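PDB 6XJ6: Pgp2, which probably trims cell-wall peptidoglycan as an LD-carboxypeptidase and directs the helical shape of Campylobacter jejuni, using a pocket on its accessory NTF2-like domain to bind peptidoglycan. Local coordinates for residues S11-K16 / Q172-L177; P102-K107 / K205-M210; A178-W183 / Y250-Y255; N193-F198 / E213-M218. One frame throughout, in Å; residues are numbered along the deposited sequence.

Interaction 1 of 4, residues S11-K16 / Q172-L177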
loop_
_atom_site.group_PDB
_atom_site.type_symbol
_atom_site.label_atom_id
_atom_site.label_comp_id
_atom_site.label_asym_id
_atom_site.label_seq_id
_atom_site.Cartn_x
_atom_site.Cartn_y
_atom_site.Cartn_z
ATOM N N SER A 11 1.080 3.243 23.149
ATOM C CA SER A 11 0.083 2.773 24.104
ATOM C C SER A 11 -1.149 2.233 23.390
ATOM O O SER A 11 -1.693 1.192 23.780
ATOM C CB SER A 11 -0.294 3.914 25.051
ATOM O OG SER A 11 -1.326 3.522 25.930
ATOM N N GLU A 12 -1.598 2.921 22.336
ATOM C CA GLU A 12 -2.763 2.462 21.589
ATOM C C GLU A 12 -2.495 1.119 20.925
ATOM O O GLU A 12 -3.368 0.241 20.910
ATOM C CB GLU A 12 -3.144 3.500 20.533
ATOM C CG GLU A 12 -3.566 4.837 21.103
ATOM C CD GLU A 12 -4.829 4.741 21.931
ATOM O OE1 GLU A 12 -5.911 4.538 21.344
ATOM O OE2 GLU A 12 -4.736 4.856 23.172
ATOM N N ILE A 13 -1.297 0.946 20.363
ATOM C CA ILE A 13 -0.949 -0.310 19.706
ATOM C C ILE A 13 -0.865 -1.439 20.723
ATOM O O ILE A 13 -1.315 -2.562 20.464
ATOM C CB ILE A 13 0.363 -0.146 18.914
ATOM C CG1 ILE A 13 0.148 0.773 17.712
ATOM C CG2 ILE A 13 0.896 -1.499 18.453
ATOM C CD1 ILE A 13 1.429 1.320 17.139
ATOM N N GLY A 14 -0.282 -1.165 21.885
ATOM C CA GLY A 14 -0.177 -2.194 22.903
ATOM C C GLY A 14 0.545 -3.418 22.383
ATOM O O GLY A 14 1.570 -3.328 21.699
ATOM N N ASP A 15 -0.003 -4.590 22.703
ATOM C CA ASP A 15 0.593 -5.861 22.321
ATOM C C ASP A 15 0.012 -6.413 21.026
ATOM O O ASP A 15 0.179 -7.601 20.737
ATOM C CB ASP A 15 0.440 -6.876 23.456
ATOM C CG ASP A 15 1.179 -6.461 24.706
ATOM O OD1 ASP A 15 2.192 -5.738 24.587
ATOM O OD2 ASP A 15 0.747 -6.854 25.805
ATOM N N LYS A 16 -0.657 -5.576 20.239
ATOM C CA LYS A 16 -1.249 -6.036 18.992
ATOM C C LYS A 16 -0.174 -6.500 18.019
ATOM O O LYS A 16 0.949 -5.990 18.004
ATOM C CB LYS A 16 -2.059 -4.911 18.354
ATOM C CG LYS A 16 -3.294 -4.556 19.142
ATOM C CD LYS A 16 -3.915 -3.254 18.685
ATOM C CE LYS A 16 -4.963 -2.749 19.682
ATOM N NZ LYS A 16 -4.425 -2.513 21.058
ATOM N N GLN A 172 8.023 2.052 14.606
ATOM C CA GLN A 172 7.916 2.757 13.332
ATOM C C GLN A 172 6.481 3.194 13.056
ATOM O O GLN A 172 6.244 4.314 12.589
ATOM C CB GLN A 172 8.430 1.860 12.201
ATOM C CG GLN A 172 9.933 1.594 12.258
ATOM C CD GLN A 172 10.409 0.525 11.271
ATOM O OE1 GLN A 172 9.614 -0.109 10.573
ATOM N NE2 GLN A 172 11.720 0.322 11.219
ATOM N N ILE A 173 5.507 2.320 13.316
ATOM C CA ILE A 173 4.115 2.713 13.131
ATOM C C ILE A 173 3.772 3.874 14.052
ATOM O O ILE A 173 3.124 4.842 13.644
ATOM C CB ILE A 173 3.186 1.505 13.342
ATOM C CG1 ILE A 173 3.397 0.499 12.210
ATOM C CG2 ILE A 173 1.729 1.952 13.462
ATOM C CD1 ILE A 173 2.501 -0.701 12.278
ATOM N N ALA A 174 4.209 3.796 15.310
ATOM C CA ALA A 174 3.897 4.851 16.267
ATOM C C ALA A 174 4.539 6.173 15.870
ATOM O O ALA A 174 3.904 7.235 15.963
ATOM C CB ALA A 174 4.354 4.430 17.661
ATOM N N SER A 175 5.804 6.139 15.449
ATOM C CA SER A 175 6.459 7.377 15.046
ATOM C C SER A 175 5.804 7.960 13.800
ATOM O O SER A 175 5.629 9.180 13.694
ATOM C CB SER A 175 7.956 7.152 14.832
ATOM O OG SER A 175 8.210 6.397 13.662
ATOM N N LEU A 176 5.418 7.104 12.850
ATOM C CA LEU A 176 4.780 7.607 11.640
ATOM C C LEU A 176 3.420 8.222 11.941
ATOM O O LEU A 176 3.054 9.245 11.353
ATOM C CB LEU A 176 4.653 6.494 10.601
ATOM C CG LEU A 176 5.931 6.133 9.842
ATOM C CD1 LEU A 176 5.677 4.927 8.964
ATOM C CD2 LEU A 176 6.442 7.299 9.001
ATOM N N LEU A 177 2.654 7.620 12.851
ATOM C CA LEU A 177 1.364 8.199 13.210
ATOM C C LEU A 177 1.538 9.557 13.875
ATOM O O LEU A 177 0.774 10.492 13.605
ATOM C CB LEU A 177 0.591 7.246 14.115
ATOM C CG LEU A 177 -0.059 6.079 13.378
ATOM C CD1 LEU A 177 -0.460 4.977 14.326
ATOM C CD2 LEU A 177 -1.275 6.577 12.614
#
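This is a buried apolar contact in which Ile13, at the end of the N-terminal helix 6-13, touches Ile173 and Ala174 near the start of helix 170-188. Helix 170-188 is the long helix of the NTF2-like domain, which packs against a curved antiparallel sheet. The N-terminal helix thus lies on this long helix although about 155 residues separate them in sequence. The contact is small and rests on one methyl group. Ile13 CD1 lies 3.7 Å from Ile173 CG2 and 4.3 Å from Ala174 CB. Both isoleucines hold CG1 beside their own backbone N (chi1 -69° in Ile13). In Ile13 the chain then extends, and this carries CD1 to the other helix; Ile173 answers with its CG2 branch, and the two side chains meet at a slant. Tyr22 touches both isoleucines, while Leu10, one turn before Ile13, also packs on Ala174. The apolar patch therefore continues past these residues.

Behind Ile13 the helix stops. Gly14 has positive phi, and a type II' turn from Ile13 to Lys16 reverses the chain. The side chain of Lys16 folds back over the end of the helix. Lys16 NZ donates to Glu12 O at 3.0 Å, lying in the plane of that carbonyl. Lys16 NZ also reaches Ile13 O at 3.2 Å, from above the carbonyl plane, while Lys16 N bonds to the same oxygen at 3.1 Å from the opposite face.

Interaction 2 of 4, residues P102-K107 / K205-M210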
loop_
_atom_site.group_PDB
_atom_site.type_symbol
_atom_site.label_atom_id
_atom_site.label_comp_id
_atom_site.label_asym_id
_atom_site.label_seq_id
_atom_site.Cartn_x
_atom_site.Cartn_y
_atom_site.Cartn_z
ATOM N N PRO A 102 -0.485 -0.362 -11.610
ATOM C CA PRO A 102 0.471 0.425 -10.828
ATOM C C PRO A 102 -0.231 1.317 -9.821
ATOM O O PRO A 102 -1.261 1.923 -10.129
ATOM C CB PRO A 102 1.169 1.279 -11.895
ATOM C CG PRO A 102 0.124 1.491 -12.919
ATOM C CD PRO A 102 -0.711 0.232 -12.941
ATOM N N ASN A 103 0.321 1.387 -8.614
ATOM C CA ASN A 103 -0.209 2.296 -7.614
ATOM C C ASN A 103 0.358 3.697 -7.847
ATOM O O ASN A 103 1.105 3.949 -8.799
ATOM C CB ASN A 103 0.025 1.746 -6.205
ATOM C CG ASN A 103 1.493 1.719 -5.806
ATOM O OD1 ASN A 103 2.283 2.563 -6.217
ATOM N ND2 ASN A 103 1.855 0.756 -4.968
ATOM N N LEU A 104 -0.026 4.632 -6.984
ATOM C CA LEU A 104 0.373 6.022 -7.189
ATOM C C LEU A 104 1.890 6.173 -7.181
ATOM O O LEU A 104 2.451 6.926 -7.983
ATOM C CB LEU A 104 -0.256 6.908 -6.119
ATOM C CG LEU A 104 0.133 8.383 -6.188
ATOM C CD1 LEU A 104 -0.385 9.030 -7.457
ATOM C CD2 LEU A 104 -0.386 9.096 -4.951
ATOM N N LEU A 105 2.575 5.489 -6.264
ATOM C CA LEU A 105 4.030 5.590 -6.218
ATOM C C LEU A 105 4.647 5.058 -7.505
ATOM O O LEU A 105 5.520 5.699 -8.100
ATOM C CB LEU A 105 4.566 4.838 -4.998
ATOM C CG LEU A 105 6.084 4.876 -4.815
ATOM C CD1 LEU A 105 6.576 6.283 -4.518
ATOM C CD2 LEU A 105 6.488 3.918 -3.711
ATOM N N ASP A 106 4.200 3.886 -7.949
ATOM C CA ASP A 106 4.620 3.363 -9.244
ATOM C C ASP A 106 4.435 4.408 -10.333
ATOM O O ASP A 106 5.332 4.640 -11.153
ATOM C CB ASP A 106 3.787 2.129 -9.594
ATOM C CG ASP A 106 4.011 0.962 -8.641
ATOM O OD1 ASP A 106 5.145 0.778 -8.157
ATOM O OD2 ASP A 106 3.044 0.210 -8.407
ATOM N N LYS A 107 3.262 5.043 -10.368
ATOM C CA LYS A 107 2.959 5.967 -11.458
ATOM C C LYS A 107 3.867 7.188 -11.424
ATOM O O LYS A 107 4.381 7.611 -12.464
ATOM C CB LYS A 107 1.492 6.393 -11.410
ATOM C CG LYS A 107 0.504 5.301 -11.788
ATOM C CD LYS A 107 -0.914 5.813 -11.642
ATOM C CE LYS A 107 -1.939 4.810 -12.115
ATOM N NZ LYS A 107 -3.303 5.385 -12.000
ATOM N N LYS A 205 7.948 12.795 -5.728
ATOM C CA LYS A 205 7.623 12.871 -7.145
ATOM C C LYS A 205 6.122 13.064 -7.324
ATOM O O LYS A 205 5.319 12.633 -6.489
ATOM C CB LYS A 205 8.089 11.611 -7.875
ATOM C CG LYS A 205 9.601 11.496 -7.974
ATOM C CD LYS A 205 10.029 10.246 -8.708
ATOM C CE LYS A 205 11.541 10.088 -8.709
ATOM N NZ LYS A 205 12.049 9.473 -7.451
ATOM N N ARG A 206 5.756 13.718 -8.429
ATOM C CA ARG A 206 4.386 14.146 -8.681
ATOM C C ARG A 206 4.033 13.909 -10.144
ATOM O O ARG A 206 4.904 13.881 -11.016
ATOM C CB ARG A 206 4.219 15.643 -8.391
ATOM C CG ARG A 206 4.609 16.059 -6.980
ATOM C CD ARG A 206 4.839 17.555 -6.904
ATOM N NE ARG A 206 3.764 18.302 -7.547
ATOM C CZ ARG A 206 2.633 18.662 -6.951
ATOM N NH1 ARG A 206 2.410 18.353 -5.680
ATOM N NH2 ARG A 206 1.720 19.338 -7.628
ATOM N N PHE A 207 2.729 13.774 -10.408
ATOM C CA PHE A 207 2.262 13.634 -11.785
ATOM C C PHE A 207 2.720 14.803 -12.644
ATOM O O PHE A 207 3.097 14.618 -13.807
ATOM C CB PHE A 207 0.739 13.551 -11.826
ATOM C CG PHE A 207 0.192 12.209 -11.458
ATOM C CD1 PHE A 207 0.516 11.089 -12.204
ATOM C CD2 PHE A 207 -0.672 12.071 -10.387
ATOM C CE1 PHE A 207 0.008 9.847 -11.869
ATOM C CE2 PHE A 207 -1.187 10.836 -10.049
ATOM C CZ PHE A 207 -0.848 9.723 -10.792
ATOM N N ASP A 208 2.667 16.020 -12.103
ATOM C CA ASP A 208 3.025 17.200 -12.883
ATOM C C ASP A 208 4.528 17.439 -12.944
ATOM O O ASP A 208 4.955 18.459 -13.489
ATOM C CB ASP A 208 2.282 18.445 -12.373
ATOM C CG ASP A 208 2.665 18.841 -10.955
ATOM O OD1 ASP A 208 3.667 18.333 -10.416
ATOM O OD2 ASP A 208 1.945 19.678 -10.376
ATOM N N LYS A 209 5.330 16.523 -12.406
ATOM C CA LYS A 209 6.786 16.575 -12.509
ATOM C C LYS A 209 7.384 17.829 -11.871
ATOM O O LYS A 209 8.512 18.216 -12.191
ATOM C CB LYS A 209 7.251 16.413 -13.961
ATOM C CG LYS A 209 6.909 15.050 -14.547
ATOM C CD LYS A 209 7.323 14.935 -16.003
ATOM C CE LYS A 209 7.139 13.516 -16.522
ATOM N NZ LYS A 209 5.758 13.000 -16.300
ATOM N N MET A 210 6.663 18.474 -10.959
ATOM C CA MET A 210 7.210 19.640 -10.278
ATOM C C MET A 210 8.319 19.223 -9.317
ATOM O O MET A 210 8.199 18.229 -8.595
ATOM C CB MET A 210 6.107 20.355 -9.496
ATOM C CG MET A 210 6.532 21.685 -8.917
ATOM S SD MET A 210 5.246 22.464 -7.923
ATOM C CE MET A 210 3.972 22.739 -9.128
#
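Leu104 holds CG opposite its backbone N (chi1 178°), which swings CD1 round to Phe207; the Phe207 ring, with CG beside its own backbone N (chi1 -78°), reaches over to meet it. Leu104 CD1 comes within 3.3 Å of Phe207 CE2, a tight approach for two carbons. Lys107 meets another part of the ring. Lys107 CB is 3.8 Å from Phe207 CE1, and the extended chain runs on so that Lys107 CD is 4.0 Å from Phe207 CZ. Both side chains meet the ring obliquely. The aliphatic part of Lys107 does the touching, at the surface of the protein.

Local bonds shape both segments. Asn103 and Asp106 form a capping box at the start of the helix, with Asp106 N donating to Asn103 OD1 at 2.9 Å. Phe207 sits in a type I turn. Beside it, Arg206 grips both carboxylate oxygens of Asp208 through NE and NH2, and Asp208 OD1 also accepts from Met210 N in an Asx turn. The contact joins the L,D-transpeptidase catalytic domain to the NTF2-like domain. Leu104 and Leu105 also lean on Tyr272 of strand 263-275, and on the far side Arg206 and Met210 pack on Phe215 of helix 212-223.

Interaction 3 of 4, residues A178-W183 / Y250-Y255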
loop_
_atom_site.group_PDB
_atom_site.type_symbol
_atom_site.label_atom_id
_atom_site.label_comp_id
_atom_site.label_asym_id
_atom_site.label_seq_id
_atom_site.Cartn_x
_atom_site.Cartn_y
_atom_site.Cartn_z
ATOM N N ALA A 178 2.536 9.687 14.750
ATOM C CA ALA A 178 2.812 10.988 15.343
ATOM C C ALA A 178 3.216 11.996 14.274
ATOM O O ALA A 178 2.781 13.154 14.310
ATOM C CB ALA A 178 3.895 10.850 16.406
ATOM N N ASP A 179 4.040 11.574 13.308
ATOM C CA ASP A 179 4.411 12.463 12.210
ATOM C C ASP A 179 3.196 12.838 11.371
ATOM O O ASP A 179 3.044 13.997 10.963
ATOM C CB ASP A 179 5.455 11.791 11.320
ATOM C CG ASP A 179 6.827 11.726 11.956
ATOM O OD1 ASP A 179 7.082 12.460 12.935
ATOM O OD2 ASP A 179 7.664 10.941 11.451
ATOM N N LEU A 180 2.328 11.863 11.090
ATOM C CA LEU A 180 1.121 12.130 10.313
ATOM C C LEU A 180 0.299 13.253 10.935
ATOM O O LEU A 180 -0.166 14.159 10.234
ATOM C CB LEU A 180 0.288 10.855 10.217
ATOM C CG LEU A 180 -1.017 10.952 9.423
ATOM C CD1 LEU A 180 -0.729 11.110 7.940
ATOM C CD2 LEU A 180 -1.872 9.733 9.675
ATOM N N PHE A 181 0.078 13.195 12.253
ATOM C CA PHE A 181 -0.748 14.213 12.891
ATOM C C PHE A 181 -0.005 15.534 13.059
ATOM O O PHE A 181 -0.641 16.592 13.127
ATOM C CB PHE A 181 -1.330 13.676 14.201
ATOM C CG PHE A 181 -2.502 12.780 13.974
ATOM C CD1 PHE A 181 -3.770 13.311 13.820
ATOM C CD2 PHE A 181 -2.330 11.420 13.828
ATOM C CE1 PHE A 181 -4.851 12.498 13.564
ATOM C CE2 PHE A 181 -3.411 10.599 13.567
ATOM C CZ PHE A 181 -4.673 11.140 13.437
ATOM N N THR A 182 1.330 15.495 13.109
ATOM C CA THR A 182 2.114 16.724 13.117
ATOM C C THR A 182 2.048 17.404 11.758
ATOM O O THR A 182 1.910 18.632 11.669
ATOM C CB THR A 182 3.564 16.399 13.484
ATOM O OG1 THR A 182 3.601 15.763 14.773
ATOM C CG2 THR A 182 4.422 17.667 13.520
ATOM N N TRP A 183 2.133 16.610 10.690
ATOM C CA TRP A 183 1.951 17.121 9.337
ATOM C C TRP A 183 0.546 17.686 9.151
ATOM O O TRP A 183 0.374 18.765 8.570
ATOM C CB TRP A 183 2.240 15.967 8.376
ATOM C CG TRP A 183 1.847 16.113 6.926
ATOM C CD1 TRP A 183 2.513 16.797 5.949
ATOM C CD2 TRP A 183 0.734 15.484 6.287
ATOM N NE1 TRP A 183 1.865 16.655 4.749
ATOM C CE2 TRP A 183 0.770 15.849 4.929
ATOM C CE3 TRP A 183 -0.293 14.651 6.736
ATOM C CZ2 TRP A 183 -0.183 15.408 4.013
ATOM C CZ3 TRP A 183 -1.243 14.222 5.832
ATOM C CH2 TRP A 183 -1.182 14.601 4.483
ATOM N N TYR A 250 6.425 2.698 4.106
ATOM C CA TYR A 250 5.081 2.365 4.541
ATOM C C TYR A 250 4.084 3.059 3.634
ATOM O O TYR A 250 4.377 4.099 3.032
ATOM C CB TYR A 250 4.811 2.840 5.972
ATOM C CG TYR A 250 5.432 1.990 7.054
ATOM C CD1 TYR A 250 6.768 2.117 7.386
ATOM C CD2 TYR A 250 4.673 1.073 7.759
ATOM C CE1 TYR A 250 7.333 1.332 8.408
ATOM C CE2 TYR A 250 5.226 0.295 8.754
ATOM C CZ TYR A 250 6.550 0.428 9.072
ATOM O OH TYR A 250 7.087 -0.347 10.085
ATOM N N ARG A 251 2.893 2.467 3.555
ATOM C CA ARG A 251 1.732 3.093 2.944
ATOM C C ARG A 251 0.795 3.520 4.064
ATOM O O ARG A 251 0.545 2.745 4.989
ATOM C CB ARG A 251 1.016 2.123 2.010
ATOM C CG ARG A 251 -0.042 2.793 1.191
ATOM C CD ARG A 251 -0.865 1.795 0.425
ATOM N NE ARG A 251 -2.039 1.470 1.205
ATOM C CZ ARG A 251 -3.244 1.223 0.710
ATOM N NH1 ARG A 251 -3.463 1.229 -0.597
ATOM N NH2 ARG A 251 -4.235 0.955 1.543
ATOM N N ILE A 252 0.302 4.751 3.990
ATOM C CA ILE A 252 -0.639 5.291 4.970
ATOM C C ILE A 252 -1.862 5.742 4.195
ATOM O O ILE A 252 -1.767 6.654 3.372
ATOM C CB ILE A 252 -0.045 6.477 5.745
ATOM C CG1 ILE A 252 1.291 6.098 6.390
ATOM C CG2 ILE A 252 -1.053 6.958 6.800
ATOM C CD1 ILE A 252 2.005 7.247 7.066
ATOM N N SER A 253 -3.006 5.122 4.458
ATOM C CA SER A 253 -4.253 5.517 3.826
ATOM C C SER A 253 -5.251 5.927 4.896
ATOM O O SER A 253 -5.222 5.427 6.025
ATOM C CB SER A 253 -4.829 4.401 2.941
ATOM O OG SER A 253 -5.135 3.238 3.684
ATOM N N PHE A 254 -6.125 6.857 4.542
ATOM C CA PHE A 254 -7.093 7.370 5.499
ATOM C C PHE A 254 -8.123 8.187 4.745
ATOM O O PHE A 254 -7.904 8.582 3.595
ATOM C CB PHE A 254 -6.427 8.221 6.589
ATOM C CG PHE A 254 -5.562 9.336 6.063
ATOM C CD1 PHE A 254 -6.064 10.612 5.915
ATOM C CD2 PHE A 254 -4.236 9.098 5.725
ATOM C CE1 PHE A 254 -5.268 11.635 5.440
ATOM C CE2 PHE A 254 -3.437 10.120 5.242
ATOM C CZ PHE A 254 -3.951 11.383 5.105
ATOM N N TYR A 255 -9.253 8.425 5.405
ATOM C CA TYR A 255 -10.268 9.341 4.910
ATOM C C TYR A 255 -10.007 10.722 5.483
ATOM O O TYR A 255 -9.683 10.871 6.667
ATOM C CB TYR A 255 -11.669 8.908 5.347
ATOM C CG TYR A 255 -12.232 7.696 4.646
ATOM C CD1 TYR A 255 -12.632 6.579 5.367
ATOM C CD2 TYR A 255 -12.387 7.675 3.266
ATOM C CE1 TYR A 255 -13.159 5.470 4.734
ATOM C CE2 TYR A 255 -12.914 6.568 2.626
ATOM C CZ TYR A 255 -13.297 5.471 3.363
ATOM O OH TYR A 255 -13.823 4.371 2.723
#
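On the helix that carries Leu180 and Trp183, Ala178 O is gripped twice by Thr182. Thr182 OG1 donates to Ala178 O at 2.8 Å from above the carbonyl plane, and Thr182 N bonds to the same oxygen at 3.0 Å from the opposite face. Leu180 and Trp183 point from this helix toward the strand. Leu180 CD2 lies 4.1 Å from Ile252 CG2, and its other methyl, CD1, lies 3.9 Å from Phe254 CE2. Ile252 and Phe254 each slide past Leu180, the side chains running in opposite directions, and one methyl of Leu180 goes to each.

Here the long helix of the NTF2-like fold lies across its curved antiparallel sheet. The helix 178-183 and strand 250-255 axes approach to 11.6 Å and run at 51° to each other. Strand 250-255 is flanked by strands 232-240 and 263-275, and Leu180 also touches Leu271 of the latter.

Phe254 has its CG in the space between backbone N and carbonyl carbon (chi1 53°). From there Phe254 CZ reaches the six-membered end of the indole, 4.0 Å from Trp183 CZ3 and close to the indole plane. The polar end of that indole is held elsewhere: Trp183 NE1 is hydrogen-bonded to Tyr199 OH.

Interaction 4 of 4, residues N193-F198 / E213-M218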
loop_
_atom_site.group_PDB
_atom_site.type_symbol
_atom_site.label_atom_id
_atom_site.label_comp_id
_atom_site.label_asym_id
_atom_site.label_seq_id
_atom_site.Cartn_x
_atom_site.Cartn_y
_atom_site.Cartn_z
ATOM N N ASN A 193 6.766 25.800 6.655
ATOM C CA ASN A 193 8.069 25.186 6.897
ATOM C C ASN A 193 7.928 23.814 7.546
ATOM O O ASN A 193 8.588 22.853 7.134
ATOM C CB ASN A 193 8.944 26.114 7.736
ATOM C CG ASN A 193 9.376 27.347 6.968
ATOM O OD1 ASN A 193 9.306 27.378 5.740
ATOM N ND2 ASN A 193 9.825 28.370 7.687
ATOM N N THR A 194 7.073 23.696 8.565
ATOM C CA THR A 194 6.860 22.389 9.182
ATOM C C THR A 194 6.240 21.414 8.189
ATOM O O THR A 194 6.654 20.252 8.103
ATOM C CB THR A 194 5.982 22.530 10.427
ATOM O OG1 THR A 194 6.601 23.433 11.351
ATOM C CG2 THR A 194 5.789 21.174 11.106
ATOM N N TYR A 195 5.239 21.870 7.436
ATOM C CA TYR A 195 4.591 21.021 6.439
ATOM C C TYR A 195 5.611 20.467 5.450
ATOM O O TYR A 195 5.661 19.256 5.203
ATOM C CB TYR A 195 3.517 21.847 5.728
ATOM C CG TYR A 195 2.842 21.205 4.534
ATOM C CD1 TYR A 195 3.243 21.531 3.244
ATOM C CD2 TYR A 195 1.777 20.322 4.688
ATOM C CE1 TYR A 195 2.627 20.976 2.144
ATOM C CE2 TYR A 195 1.150 19.758 3.585
ATOM C CZ TYR A 195 1.579 20.098 2.319
ATOM O OH TYR A 195 0.968 19.553 1.208
ATOM N N LEU A 196 6.453 21.338 4.895
ATOM C CA LEU A 196 7.422 20.914 3.891
ATOM C C LEU A 196 8.496 19.992 4.449
ATOM O O LEU A 196 9.099 19.234 3.683
ATOM C CB LEU A 196 8.079 22.132 3.243
ATOM C CG LEU A 196 7.165 23.013 2.393
ATOM C CD1 LEU A 196 7.899 24.266 1.952
ATOM C CD2 LEU A 196 6.651 22.238 1.186
ATOM N N SER A 197 8.752 20.029 5.756
ATOM C CA SER A 197 9.757 19.146 6.340
ATOM C C SER A 197 9.394 17.672 6.207
ATOM O O SER A 197 10.261 16.817 6.419
ATOM C CB SER A 197 9.960 19.484 7.820
ATOM O OG SER A 197 8.886 19.012 8.615
ATOM N N PHE A 198 8.148 17.351 5.871
ATOM C CA PHE A 198 7.719 15.967 5.744
ATOM C C PHE A 198 7.793 15.450 4.317
ATOM O O PHE A 198 7.312 14.348 4.049
ATOM C CB PHE A 198 6.303 15.797 6.296
ATOM C CG PHE A 198 6.223 15.967 7.782
ATOM C CD1 PHE A 198 5.734 17.134 8.332
ATOM C CD2 PHE A 198 6.670 14.967 8.626
ATOM C CE1 PHE A 198 5.669 17.293 9.696
ATOM C CE2 PHE A 198 6.612 15.120 9.995
ATOM C CZ PHE A 198 6.114 16.288 10.532
ATOM N N GLU A 213 11.731 22.720 -5.090
ATOM C CA GLU A 213 11.792 24.169 -4.919
ATOM C C GLU A 213 10.492 24.828 -5.363
ATOM O O GLU A 213 9.960 25.703 -4.667
ATOM C CB GLU A 213 12.986 24.738 -5.688
ATOM C CG GLU A 213 13.198 26.230 -5.497
ATOM C CD GLU A 213 14.415 26.746 -6.240
ATOM O OE1 GLU A 213 14.812 26.114 -7.242
ATOM O OE2 GLU A 213 14.979 27.780 -5.820
ATOM N N GLN A 214 9.951 24.404 -6.509
ATOM C CA GLN A 214 8.701 24.977 -6.998
ATOM C C GLN A 214 7.518 24.519 -6.155
ATOM O O GLN A 214 6.588 25.294 -5.909
ATOM C CB GLN A 214 8.497 24.607 -8.467
ATOM C CG GLN A 214 9.318 25.454 -9.430
ATOM C CD GLN A 214 10.814 25.316 -9.202
ATOM O OE1 GLN A 214 11.500 26.293 -8.895
ATOM N NE2 GLN A 214 11.327 24.100 -9.354
ATOM N N PHE A 215 7.537 23.263 -5.711
ATOM C CA PHE A 215 6.504 22.778 -4.800
ATOM C C PHE A 215 6.493 23.591 -3.511
ATOM O O PHE A 215 5.427 23.987 -3.027
ATOM C CB PHE A 215 6.766 21.302 -4.514
ATOM C CG PHE A 215 5.850 20.693 -3.490
ATOM C CD1 PHE A 215 4.538 20.372 -3.805
ATOM C CD2 PHE A 215 6.313 20.401 -2.216
ATOM C CE1 PHE A 215 3.702 19.797 -2.863
ATOM C CE2 PHE A 215 5.478 19.814 -1.274
ATOM C CZ PHE A 215 4.179 19.510 -1.598
ATOM N N ALA A 216 7.673 23.872 -2.957
ATOM C CA ALA A 216 7.756 24.662 -1.733
ATOM C C ALA A 216 7.156 26.047 -1.928
ATOM O O ALA A 216 6.392 26.534 -1.086
ATOM C CB ALA A 216 9.217 24.777 -1.300
ATOM N N SER A 217 7.518 26.718 -3.024
ATOM C CA SER A 217 7.001 28.057 -3.274
ATOM C C SER A 217 5.505 28.030 -3.569
ATOM O O SER A 217 4.773 28.941 -3.168
ATOM C CB SER A 217 7.775 28.702 -4.421
ATOM O OG SER A 217 9.145 28.838 -4.080
ATOM N N MET A 218 5.033 26.992 -4.263
ATOM C CA MET A 218 3.601 26.863 -4.520
ATOM C C MET A 218 2.827 26.712 -3.221
ATOM O O MET A 218 1.781 27.344 -3.032
ATOM C CB MET A 218 3.332 25.646 -5.407
ATOM C CG MET A 218 1.850 25.392 -5.677
ATOM S SD MET A 218 1.501 23.767 -6.360
ATOM C CE MET A 218 1.711 22.708 -4.930
#
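Leu196 makes the tight part of this contact, reaching from helix 192-196 to helix 212-223 with both of its methyls. Leu196 CD1 presses on Ala216, 3.5 Å from its CB and 3.7 Å from its CA. Leu196 CD2 approaches the Phe215 ring obliquely, 3.6 Å from Phe215 CE2. The small side chain of Ala216 is consistent with the close backbones here; the CA atoms of Leu196 and Ala216 are 6.8 Å apart. Phe215 has CG opposite its backbone N (chi1 175°), and this turns the ring back along Leu196.

The Tyr195 side is looser. Tyr195 OH and CE1 each stay 4.3 Å from Phe215 CZ, and that hydroxyl is hydrogen-bonded to Lys219 NZ. On the outer side, Asn193, Glu213, Gln214 and Ser217 face solvent and make no contact between the two segments.

Ser197 OG, just past Leu196, donates to Thr194 O at 2.6 Å and bonds to Lys280 NZ as well. Within the NTF2-like domain, an aromatic cluster backs the contact. Tyr195 meets Trp183 of helix 170-188 with nearly parallel rings and Phe223 of helix 212-223 edge-to-face, while Phe215 meets Phe204 and Tyr199 edge-to-face.

Interactions 1 and 3 are buried and share helix 170-188. Interaction 1 sets the N-terminal helix against it, and interaction 3 sets it on the sheet; Gln172 OE1 and Tyr250 OH, 2.6 Å apart, tie the two together. Interaction 4 is partly buried and joins the short helix 192-196 to helix 212-223 of the same domain. It touches interaction 3 where Phe198 packs on Asp179 and Thr182. Interaction 2 lies at the surface and is a contact between catalytic and NTF2-like domains; it also meets interaction 4 where Met210 packs on Met218. Aliphatic methyls dominate interaction 1, while the other three add aromatic rings. Interaction 2 also brings in a lysine's aliphatic chain.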